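PDB 6EOA: phosphopantothenoylcysteine decarboxylase from Cryptococcus neoformans, which binds flavin mononucleotide and probably decarboxylates phosphopantothenoylcysteine in the biosynthesis of coenzyme A. Local coordinates for residues Ser42-Ser47 with Cys172-Thr177; Ile48-Ile53 with Tyr75-Glu80; Asn84-Ala89 with Glu99-Arg104. All coordinates share one frame; numbering follows the deposited sequence.

Overall arrangement
Interactions 1 and 2 adjoin each other: 42-47 runs directly into 48-53, and S47 and F76 touch, CB to CB, at 3.7 Å. Interaction 1, at the ends of strands 35-41 and 169-173, is buried, small in protein-protein area and mostly polar, because FMN bridges its segments. Interaction 2 is largely apolar packing around Y77, with F76 at its flavin-side end. Interaction 3 lies farther out, its centre about 23 Å from that of interaction 1, and sets exposed F101 on buried V86 and R87. Interactions 2 and 3 share helix 79-89, and polar bonds from S85 OG to P51 O and from Q79 NE2 to V103 O connect them.

Interaction 1 of 3, residues Ser42-Ser47 with Cys172-Thr177; sequences SGSVAS and CPAMNT. With FMN (flavin mononucleotide), chain B.
S44 overlaps A174 with its hydroxyl alongside, near both the carbonyl oxygen and the methyl of that residue, S44 OG being 3.2 Å from A174 O. A46 extends the patch, with A46 CB 4.1 Å from A174 CB. The protein-protein overlap is small, since most of the joining is done by FMN, whose pyrimidine edge is read by both segments. S44 OG lies anti to the backbone N (chi1 161°), which brings it between FMN O4 and A46 N. It donates to FMN O4 at 3.0 Å and accepts from A46 N at 3.2 Å. The second bond is nearly straight, 166° at the hydrogen, and makes an ST turn; with both roles in use, the rotation of the hydroxyl should be well fixed. V45 N adds a weak bond to FMN O4 at 3.3 Å. From the other segment A174 O accepts from FMN N3 at 2.8 Å, so adjacent polar atoms of the flavin are matched by a donor pair and an acceptor.

The ribityl chain and the phosphate are both bound by the backbone of G43, the centre of an inverse gamma turn. G43 N donates to FMN O2P at 2.7 Å, and G43 O receives FMN O2' at 2.7 Å. S42 O takes both S44 N and S47 OG, which ties the turn to the 3-10 segment behind it. This flavin site of the HFCD superfamily is also intersubunit: C152 O and S158 OG of the second subunit bond to the same FMN. Within the parallel sheet, strand 133-139 runs between strands 35-41 and 169-173; its P138 packs against S44, A46 and A174, while helix 141-149 contributes L143 beside S42 and A141 beside M175.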
loop_
_atom_site.group_PDB
_atom_site.type_symbol
_atom_site.label_atom_id
_atom_site.label_comp_id
_atom_site.label_asym_id
_atom_site.label_seq_id
_atom_site.Cartn_x
_atom_site.Cartn_y
_atom_site.Cartn_z
ATOM N N SER A 42 11.128 11.356 -0.100
ATOM C CA SER A 42 9.743 10.915 0.022
ATOM C C SER A 42 8.799 12.104 0.188
ATOM O O SER A 42 9.229 13.258 0.160
ATOM C CB SER A 42 9.588 9.942 1.191
ATOM O OG SER A 42 9.901 10.563 2.425
ATOM N N GLY A 43 7.514 11.814 0.359
ATOM C CA GLY A 43 6.484 12.838 0.332
ATOM C C GLY A 43 6.353 13.714 1.563
ATOM O O GLY A 43 5.263 13.858 2.118
ATOM N N SER A 44 7.464 14.304 1.987
ATOM C CA SER A 44 7.445 15.304 3.045
ATOM C C SER A 44 7.751 16.677 2.456
ATOM O O SER A 44 8.368 16.775 1.393
ATOM C CB SER A 44 8.451 14.949 4.140
ATOM O OG SER A 44 8.764 16.087 4.925
ATOM N N VAL A 45 7.330 17.739 3.140
ATOM C CA VAL A 45 7.584 19.092 2.654
ATOM C C VAL A 45 9.082 19.367 2.598
ATOM O O VAL A 45 9.544 20.212 1.830
ATOM C CB VAL A 45 6.898 20.162 3.534
ATOM C CG1 VAL A 45 5.389 19.992 3.494
ATOM C CG2 VAL A 45 7.405 20.096 4.962
ATOM N N ALA A 46 9.841 18.624 3.397
ATOM C CA ALA A 46 11.286 18.796 3.460
ATOM C C ALA A 46 11.965 18.377 2.151
ATOM O O ALA A 46 13.154 18.636 1.955
ATOM C CB ALA A 46 11.862 18.016 4.641
ATOM N N SER A 47 11.207 17.746 1.253
ATOM C CA SER A 47 11.719 17.384 -0.069
ATOM C C SER A 47 12.110 18.617 -0.884
ATOM O O SER A 47 12.827 18.508 -1.877
ATOM C CB SER A 47 10.686 16.562 -0.847
ATOM O OG SER A 47 10.800 15.183 -0.560
ATOM N N CYS A 172 16.097 9.965 7.770
ATOM C CA CYS A 172 15.820 11.264 8.364
ATOM C C CYS A 172 14.328 11.537 8.377
ATOM O O CYS A 172 13.790 12.110 7.432
ATOM C CB CYS A 172 16.552 12.369 7.605
ATOM S SG CYS A 172 18.291 11.994 7.261
ATOM N N PRO A 173 13.649 11.118 9.456
ATOM C CA PRO A 173 12.203 11.328 9.565
ATOM C C PRO A 173 11.861 12.810 9.480
ATOM O O PRO A 173 12.591 13.649 10.010
ATOM C CB PRO A 173 11.862 10.755 10.945
ATOM C CG PRO A 173 12.981 9.804 11.252
ATOM C CD PRO A 173 14.198 10.422 10.633
ATOM N N ALA A 174 10.770 13.121 8.792
ATOM C CA ALA A 174 10.340 14.499 8.609
ATOM C C ALA A 174 8.835 14.529 8.431
ATOM O O ALA A 174 8.316 14.131 7.387
ATOM C CB ALA A 174 11.029 15.127 7.419
ATOM N N MET A 175 8.133 14.998 9.454
ATOM C CA MET A 175 6.684 14.928 9.445
ATOM C C MET A 175 6.062 15.918 10.414
ATOM O O MET A 175 6.748 16.493 11.262
ATOM C CB MET A 175 6.224 13.500 9.775
ATOM C CG MET A 175 6.668 12.985 11.139
ATOM S SD MET A 175 6.471 11.195 11.320
ATOM C CE MET A 175 7.911 10.608 10.428
ATOM N N ASN A 176 4.757 16.126 10.263
ATOM C CA ASN A 176 3.995 16.917 11.211
ATOM C C ASN A 176 4.199 16.332 12.598
ATOM O O ASN A 176 4.291 15.112 12.750
ATOM C CB ASN A 176 2.514 16.941 10.835
ATOM C CG ASN A 176 1.662 17.636 11.875
ATOM O OD1 ASN A 176 1.058 16.990 12.729
ATOM N ND2 ASN A 176 1.614 18.961 11.811
ATOM N N THR A 177 4.290 17.197 13.602
ATOM C CA THR A 177 4.671 16.755 14.933
ATOM C C THR A 177 3.691 15.735 15.505
ATOM O O THR A 177 4.086 14.839 16.245
ATOM C CB THR A 177 4.807 17.950 15.910
ATOM O OG1 THR A 177 5.052 17.460 17.234
ATOM C CG2 THR A 177 3.549 18.806 15.905
HETATM N N1 FMN B . 3.878 13.328 5.384
HETATM C C2 FMN B . 4.958 13.328 6.246
HETATM O O2 FMN B . 5.265 12.291 6.838
HETATM N N3 FMN B . 5.683 14.491 6.446
HETATM C C4 FMN B . 5.335 15.655 5.787
HETATM O O4 FMN B . 5.989 16.682 5.969
HETATM C C4A FMN B . 4.247 15.657 4.914
HETATM N N5 FMN B . 3.885 16.813 4.246
HETATM C C5A FMN B . 2.807 16.803 3.380
HETATM C C6 FMN B . 2.444 17.964 2.700
HETATM C C7 FMN B . 1.360 17.956 1.828
HETATM C C7M FMN B . 0.968 19.210 1.101
HETATM C C8 FMN B . 0.639 16.780 1.635
HETATM C C8M FMN B . -0.536 16.747 0.702
HETATM C C9 FMN B . 1.002 15.623 2.311
HETATM C C9A FMN B . 2.084 15.630 3.184
HETATM N N10 FMN B . 2.446 14.474 3.853
HETATM C C10 FMN B . 3.521 14.484 4.718
HETATM C "C1'" FMN B . 1.668 13.209 3.647
HETATM C "C2'" FMN B . 2.356 12.339 2.600
HETATM O "O2'" FMN B . 2.753 13.112 1.483
HETATM C "C3'" FMN B . 1.426 11.223 2.149
HETATM O "O3'" FMN B . 1.249 10.341 3.234
HETATM C "C4'" FMN B . 2.018 10.480 0.956
HETATM O "O4'" FMN B . 1.038 9.660 0.355
HETATM C "C5'" FMN B . 3.199 9.631 1.403
HETATM O "O5'" FMN B . 3.883 9.143 0.272
HETATM P P FMN B . 5.413 8.646 0.405
HETATM O O1P FMN B . 5.427 7.300 1.094
HETATM O O2P FMN B . 6.251 9.620 1.205
HETATM O O3P FMN B . 5.985 8.526 -0.983
#

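Interaction 2 of 3, residues Ile48-Ile53 with Tyr75-Glu80; sequences IKAPDI and YFYSQE
P51 O, the backbone carbonyl of a proline that packs on Y77, receives a short hydrogen bond from S85 OG of helix 79-89. The bond ties together two helices of the Rossmann-like flavoprotein fold: helix 50-59 forms the beta-alpha-beta crossover from strand 35-41 to strand 63-69, and segment 75-80 leads from the latter strand into helix 79-89. The packing itself centres on the Y77 ring. A50 CB stands over one face, 4.1 Å from the Y77 ring centroid and only 13° off the normal, a CH-pi contact displaced toward the rim. P51 approaches the same ring obliquely, its CG 4.0 Å from Y77 CD1. Y77 CG is placed between the backbone N and the carbonyl carbon (chi1 73°), which swings the ring in against helix 50-59. Its hydroxyl is hydrogen-bonded to T41 OG1, and V67 and A69 of strand 63-69 also touch the side chain, so the tyrosine is fixed at both its polar and apolar parts.

Beyond Y77 the chain enters helix 79-89 at S78, whose side chain caps the helix start. Just before Y77, the F76 ring leads away from 48-53 to touch FMN, and W112 of the second subunit packs on it. What remains of F76 for this contact is near the backbone: I48 crosses the F76 side chain at about a right angle, with I48 CG1 3.7 Å from F76 O and 4.2 Å from F76 CB.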
loop_
_atom_site.group_PDB
_atom_site.type_symbol
_atom_site.label_atom_id
_atom_site.label_comp_id
_atom_site.label_asym_id
_atom_site.label_seq_id
_atom_site.Cartn_x
_atom_site.Cartn_y
_atom_site.Cartn_z
ATOM N N ILE A 48 11.624 19.782 -0.467
ATOM C CA ILE A 48 11.994 21.045 -1.097
ATOM C C ILE A 48 13.506 21.283 -0.983
ATOM O O ILE A 48 14.117 21.916 -1.848
ATOM C CB ILE A 48 11.214 22.224 -0.468
ATOM C CG1 ILE A 48 9.728 22.107 -0.805
ATOM C CG2 ILE A 48 11.742 23.567 -0.955
ATOM C CD1 ILE A 48 8.920 23.333 -0.426
ATOM N N LYS A 49 14.109 20.745 0.072
ATOM C CA LYS A 49 15.547 20.886 0.287
ATOM C C LYS A 49 16.375 19.795 -0.396
ATOM O O LYS A 49 17.605 19.804 -0.317
ATOM C CB LYS A 49 15.855 20.903 1.787
ATOM C CG LYS A 49 15.161 22.029 2.529
ATOM C CD LYS A 49 15.571 23.375 1.952
ATOM C CE LYS A 49 14.914 24.525 2.690
ATOM N NZ LYS A 49 15.268 25.831 2.072
ATOM N N ALA A 50 15.706 18.856 -1.059
ATOM C CA ALA A 50 16.407 17.799 -1.792
ATOM C C ALA A 50 17.343 18.351 -2.882
ATOM O O ALA A 50 18.465 17.858 -3.026
ATOM C CB ALA A 50 15.407 16.811 -2.399
ATOM N N PRO A 51 16.900 19.370 -3.653
ATOM C CA PRO A 51 17.845 19.956 -4.614
ATOM C C PRO A 51 19.088 20.589 -3.974
ATOM O O PRO A 51 20.158 20.543 -4.581
ATOM C CB PRO A 51 17.005 21.025 -5.318
ATOM C CG PRO A 51 15.618 20.517 -5.224
ATOM C CD PRO A 51 15.535 19.891 -3.869
ATOM N N ASP A 52 18.954 21.164 -2.781
ATOM C CA ASP A 52 20.102 21.753 -2.090
ATOM C C ASP A 52 21.110 20.682 -1.673
ATOM O O ASP A 52 22.322 20.902 -1.713
ATOM C CB ASP A 52 19.643 22.544 -0.865
ATOM C CG ASP A 52 18.779 23.730 -1.232
ATOM O OD1 ASP A 52 19.339 24.769 -1.640
ATOM O OD2 ASP A 52 17.538 23.621 -1.118
ATOM N N ILE A 53 20.597 19.527 -1.264
ATOM C CA ILE A 53 21.440 18.400 -0.882
ATOM C C ILE A 53 22.206 17.871 -2.091
ATOM O O ILE A 53 23.422 17.678 -2.033
ATOM C CB ILE A 53 20.603 17.263 -0.259
ATOM C CG1 ILE A 53 20.040 17.693 1.098
ATOM C CG2 ILE A 53 21.438 16.010 -0.102
ATOM C CD1 ILE A 53 19.084 16.688 1.716
ATOM N N TYR A 75 6.061 15.982 -6.025
ATOM C CA TYR A 75 5.188 17.145 -5.903
ATOM C C TYR A 75 5.904 18.339 -5.278
ATOM O O TYR A 75 5.442 19.472 -5.394
ATOM C CB TYR A 75 3.955 16.811 -5.063
ATOM C CG TYR A 75 2.877 16.058 -5.804
ATOM C CD1 TYR A 75 1.918 16.736 -6.550
ATOM C CD2 TYR A 75 2.801 14.667 -5.742
ATOM C CE1 TYR A 75 0.919 16.051 -7.226
ATOM C CE2 TYR A 75 1.804 13.973 -6.411
ATOM C CZ TYR A 75 0.867 14.671 -7.154
ATOM O OH TYR A 75 -0.125 13.991 -7.823
ATOM N N PHE A 76 7.028 18.088 -4.613
ATOM C CA PHE A 76 7.701 19.143 -3.863
ATOM C C PHE A 76 8.911 19.707 -4.604
ATOM O O PHE A 76 9.416 20.772 -4.249
ATOM C CB PHE A 76 8.118 18.630 -2.485
ATOM C CG PHE A 76 6.966 18.163 -1.641
ATOM C CD1 PHE A 76 6.236 19.061 -0.880
ATOM C CD2 PHE A 76 6.608 16.825 -1.612
ATOM C CE1 PHE A 76 5.171 18.635 -0.105
ATOM C CE2 PHE A 76 5.543 16.390 -0.842
ATOM C CZ PHE A 76 4.824 17.297 -0.087
ATOM N N TYR A 77 9.372 19.001 -5.634
ATOM C CA TYR A 77 10.480 19.487 -6.453
ATOM C C TYR A 77 10.533 18.778 -7.804
ATOM O O TYR A 77 9.995 17.682 -7.967
ATOM C CB TYR A 77 11.815 19.320 -5.716
ATOM C CG TYR A 77 12.319 17.893 -5.626
ATOM C CD1 TYR A 77 13.362 17.448 -6.433
ATOM C CD2 TYR A 77 11.751 16.991 -4.736
ATOM C CE1 TYR A 77 13.823 16.142 -6.353
ATOM C CE2 TYR A 77 12.208 15.687 -4.648
ATOM C CZ TYR A 77 13.239 15.270 -5.458
ATOM O OH TYR A 77 13.692 13.973 -5.370
ATOM N N SER A 78 11.185 19.417 -8.768
ATOM C CA SER A 78 11.312 18.873 -10.115
ATOM C C SER A 78 12.769 18.598 -10.473
ATOM O O SER A 78 13.682 18.949 -9.722
ATOM C CB SER A 78 10.704 19.835 -11.133
ATOM O OG SER A 78 11.428 21.053 -11.156
ATOM N N GLN A 79 12.982 17.975 -11.626
ATOM C CA GLN A 79 14.327 17.698 -12.108
ATOM C C GLN A 79 15.078 19.001 -12.351
ATOM O O GLN A 79 16.285 19.094 -12.133
ATOM C CB GLN A 79 14.278 16.866 -13.392
ATOM C CG GLN A 79 15.627 16.662 -14.057
ATOM C CD GLN A 79 16.521 15.732 -13.269
ATOM O OE1 GLN A 79 16.142 14.600 -12.963
ATOM N NE2 GLN A 79 17.715 16.203 -12.930
ATOM N N GLU A 80 14.344 20.017 -12.785
ATOM C CA GLU A 80 14.966 21.281 -13.133
ATOM C C GLU A 80 15.348 22.072 -11.889
ATOM O O GLU A 80 16.291 22.863 -11.922
ATOM C CB GLU A 80 14.046 22.100 -14.035
ATOM C CG GLU A 80 14.791 22.785 -15.175
ATOM C CD GLU A 80 15.694 21.827 -15.943
ATOM O OE1 GLU A 80 15.273 20.677 -16.211
ATOM O OE2 GLU A 80 16.831 22.224 -16.269
#

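Interaction 3 of 3, residues Asn84-Ala89 with Glu99-Arg104; sequences NSVRSA and EHFGVR
The connection between helix 79-89 and strand 105-106 folds back on its own helix, setting the F101 ring on V86 and R87. V86 covers one face of the ring: its CG1 lies 4.0 Å from the F101 centroid, 28° off the normal, a CH-pi contact whose closest pair is V86 CG1 to F101 CD2 at 3.6 Å. V86 CG1 points anti to the backbone N (chi1 169°), and this carries the methyl from the helix toward the ring. R87 meets the far end of the ring obliquely with CG and NE, R87 CG being 3.7 Å from F101 CZ. The extended arginine chain crosses F101 at about a right angle, and its guanidinium is turned 72° from the ring plane.

In the Rossmann-like fold this loop delivers the chain to 105-106, the outermost strand on that side of the sheet within this chain. V103 turns inward on the way, packing against V54 and V58 of helix 50-59 and V65 and V67 of strand 63-69, while its carbonyl accepts from Q79 NE2. H100 ND1 is hydrogen-bonded to D83 OD2 on the helix, and the peptide bond joining F101 to G102 is modelled as cis.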
loop_
_atom_site.group_PDB
_atom_site.type_symbol
_atom_site.label_atom_id
_atom_site.label_comp_id
_atom_site.label_asym_id
_atom_site.label_seq_id
_atom_site.Cartn_x
_atom_site.Cartn_y
_atom_site.Cartn_z
ATOM N N ASN A 84 18.950 23.447 -11.615
ATOM C CA ASN A 84 19.191 24.825 -11.185
ATOM C C ASN A 84 20.084 24.853 -9.954
ATOM O O ASN A 84 20.964 25.703 -9.822
ATOM C CB ASN A 84 17.874 25.543 -10.878
ATOM C CG ASN A 84 17.135 25.975 -12.127
ATOM O OD1 ASN A 84 17.701 26.014 -13.218
ATOM N ND2 ASN A 84 15.858 26.311 -11.970
ATOM N N SER A 85 19.853 23.898 -9.059
ATOM C CA SER A 85 20.579 23.828 -7.800
ATOM C C SER A 85 22.029 23.389 -8.008
ATOM O O SER A 85 22.928 23.823 -7.283
ATOM C CB SER A 85 19.863 22.879 -6.839
ATOM O OG SER A 85 20.416 22.946 -5.540
ATOM N N VAL A 86 22.253 22.535 -9.002
ATOM C CA VAL A 86 23.606 22.106 -9.342
ATOM C C VAL A 86 24.403 23.272 -9.931
ATOM O O VAL A 86 25.544 23.523 -9.531
ATOM C CB VAL A 86 23.592 20.924 -10.336
ATOM C CG1 VAL A 86 24.982 20.672 -10.886
ATOM C CG2 VAL A 86 23.040 19.671 -9.662
ATOM N N ARG A 87 23.796 23.990 -10.873
ATOM C CA ARG A 87 24.439 25.158 -11.474
ATOM C C ARG A 87 24.768 26.210 -10.427
ATOM O O ARG A 87 25.828 26.834 -10.468
ATOM C CB ARG A 87 23.549 25.775 -12.552
ATOM C CG ARG A 87 23.238 24.859 -13.713
ATOM C CD ARG A 87 22.416 25.591 -14.753
ATOM N NE ARG A 87 21.804 24.661 -15.691
ATOM C CZ ARG A 87 20.532 24.289 -15.643
ATOM N NH1 ARG A 87 19.730 24.777 -14.704
ATOM N NH2 ARG A 87 20.059 23.434 -16.535
ATOM N N SER A 88 23.844 26.405 -9.495
ATOM C CA SER A 88 24.027 27.369 -8.418
ATOM C C SER A 88 25.238 27.013 -7.561
ATOM O O SER A 88 26.038 27.879 -7.208
ATOM C CB SER A 88 22.768 27.439 -7.553
ATOM O OG SER A 88 22.944 28.330 -6.471
ATOM N N ALA A 89 25.371 25.730 -7.240
ATOM C CA ALA A 89 26.468 25.256 -6.404
ATOM C C ALA A 89 27.794 25.236 -7.162
ATOM O O ALA A 89 28.857 25.407 -6.564
ATOM C CB ALA A 89 26.153 23.872 -5.860
ATOM N N GLU A 99 21.504 16.264 -19.768
ATOM C CA GLU A 99 22.091 15.086 -19.143
ATOM C C GLU A 99 22.091 15.232 -17.623
ATOM O O GLU A 99 22.377 14.276 -16.905
ATOM C CB GLU A 99 23.510 14.844 -19.662
ATOM C CG GLU A 99 23.586 14.694 -21.177
ATOM C CD GLU A 99 22.560 13.713 -21.727
ATOM O OE1 GLU A 99 21.916 14.038 -22.747
ATOM O OE2 GLU A 99 22.402 12.616 -21.152
ATOM N N HIS A 100 21.767 16.436 -17.150
ATOM C CA HIS A 100 21.581 16.728 -15.724
ATOM C C HIS A 100 22.851 16.527 -14.883
ATOM O O HIS A 100 22.769 16.228 -13.691
ATOM C CB HIS A 100 20.436 15.881 -15.151
ATOM C CG HIS A 100 19.194 15.891 -15.990
ATOM N ND1 HIS A 100 18.632 17.051 -16.480
ATOM C CD2 HIS A 100 18.400 14.880 -16.420
ATOM C CE1 HIS A 100 17.551 16.754 -17.179
ATOM N NE2 HIS A 100 17.387 15.444 -17.156
ATOM N N PHE A 101 24.011 16.636 -15.531
ATOM C CA PHE A 101 25.321 16.813 -14.874
ATOM C C PHE A 101 26.137 15.671 -14.197
ATOM O O PHE A 101 27.146 15.998 -13.576
ATOM C CB PHE A 101 25.187 17.902 -13.800
ATOM C CG PHE A 101 25.004 19.283 -14.350
ATOM C CD1 PHE A 101 26.034 19.911 -15.026
ATOM C CD2 PHE A 101 23.811 19.964 -14.171
ATOM C CE1 PHE A 101 25.874 21.187 -15.531
ATOM C CE2 PHE A 101 23.644 21.244 -14.669
ATOM C CZ PHE A 101 24.679 21.855 -15.351
ATOM N N GLY A 102 25.790 14.382 -14.254
ATOM C CA GLY A 102 24.552 13.817 -14.739
ATOM C C GLY A 102 23.956 13.220 -13.480
ATOM O O GLY A 102 24.441 12.211 -12.966
ATOM N N VAL A 103 22.915 13.869 -12.968
ATOM C CA VAL A 103 22.221 13.401 -11.777
ATOM C C VAL A 103 20.744 13.278 -12.138
ATOM O O VAL A 103 19.990 14.247 -12.059
ATOM C CB VAL A 103 22.363 14.309 -10.542
ATOM C CG1 VAL A 103 21.634 13.699 -9.353
ATOM C CG2 VAL A 103 23.831 14.540 -10.215
ATOM N N ARG A 104 20.332 12.084 -12.544
ATOM C CA ARG A 104 18.940 11.869 -12.896
ATOM C C ARG A 104 18.119 11.547 -11.654
ATOM O O ARG A 104 18.550 10.795 -10.780
ATOM C CB ARG A 104 18.805 10.755 -13.942
ATOM C CG ARG A 104 17.667 9.784 -13.667
ATOM C CD ARG A 104 17.259 9.026 -14.920
ATOM N NE ARG A 104 16.443 9.844 -15.815
ATOM C CZ ARG A 104 15.632 9.355 -16.749
ATOM N NH1 ARG A 104 15.519 8.042 -16.919
ATOM N NH2 ARG A 104 14.928 10.180 -17.515
#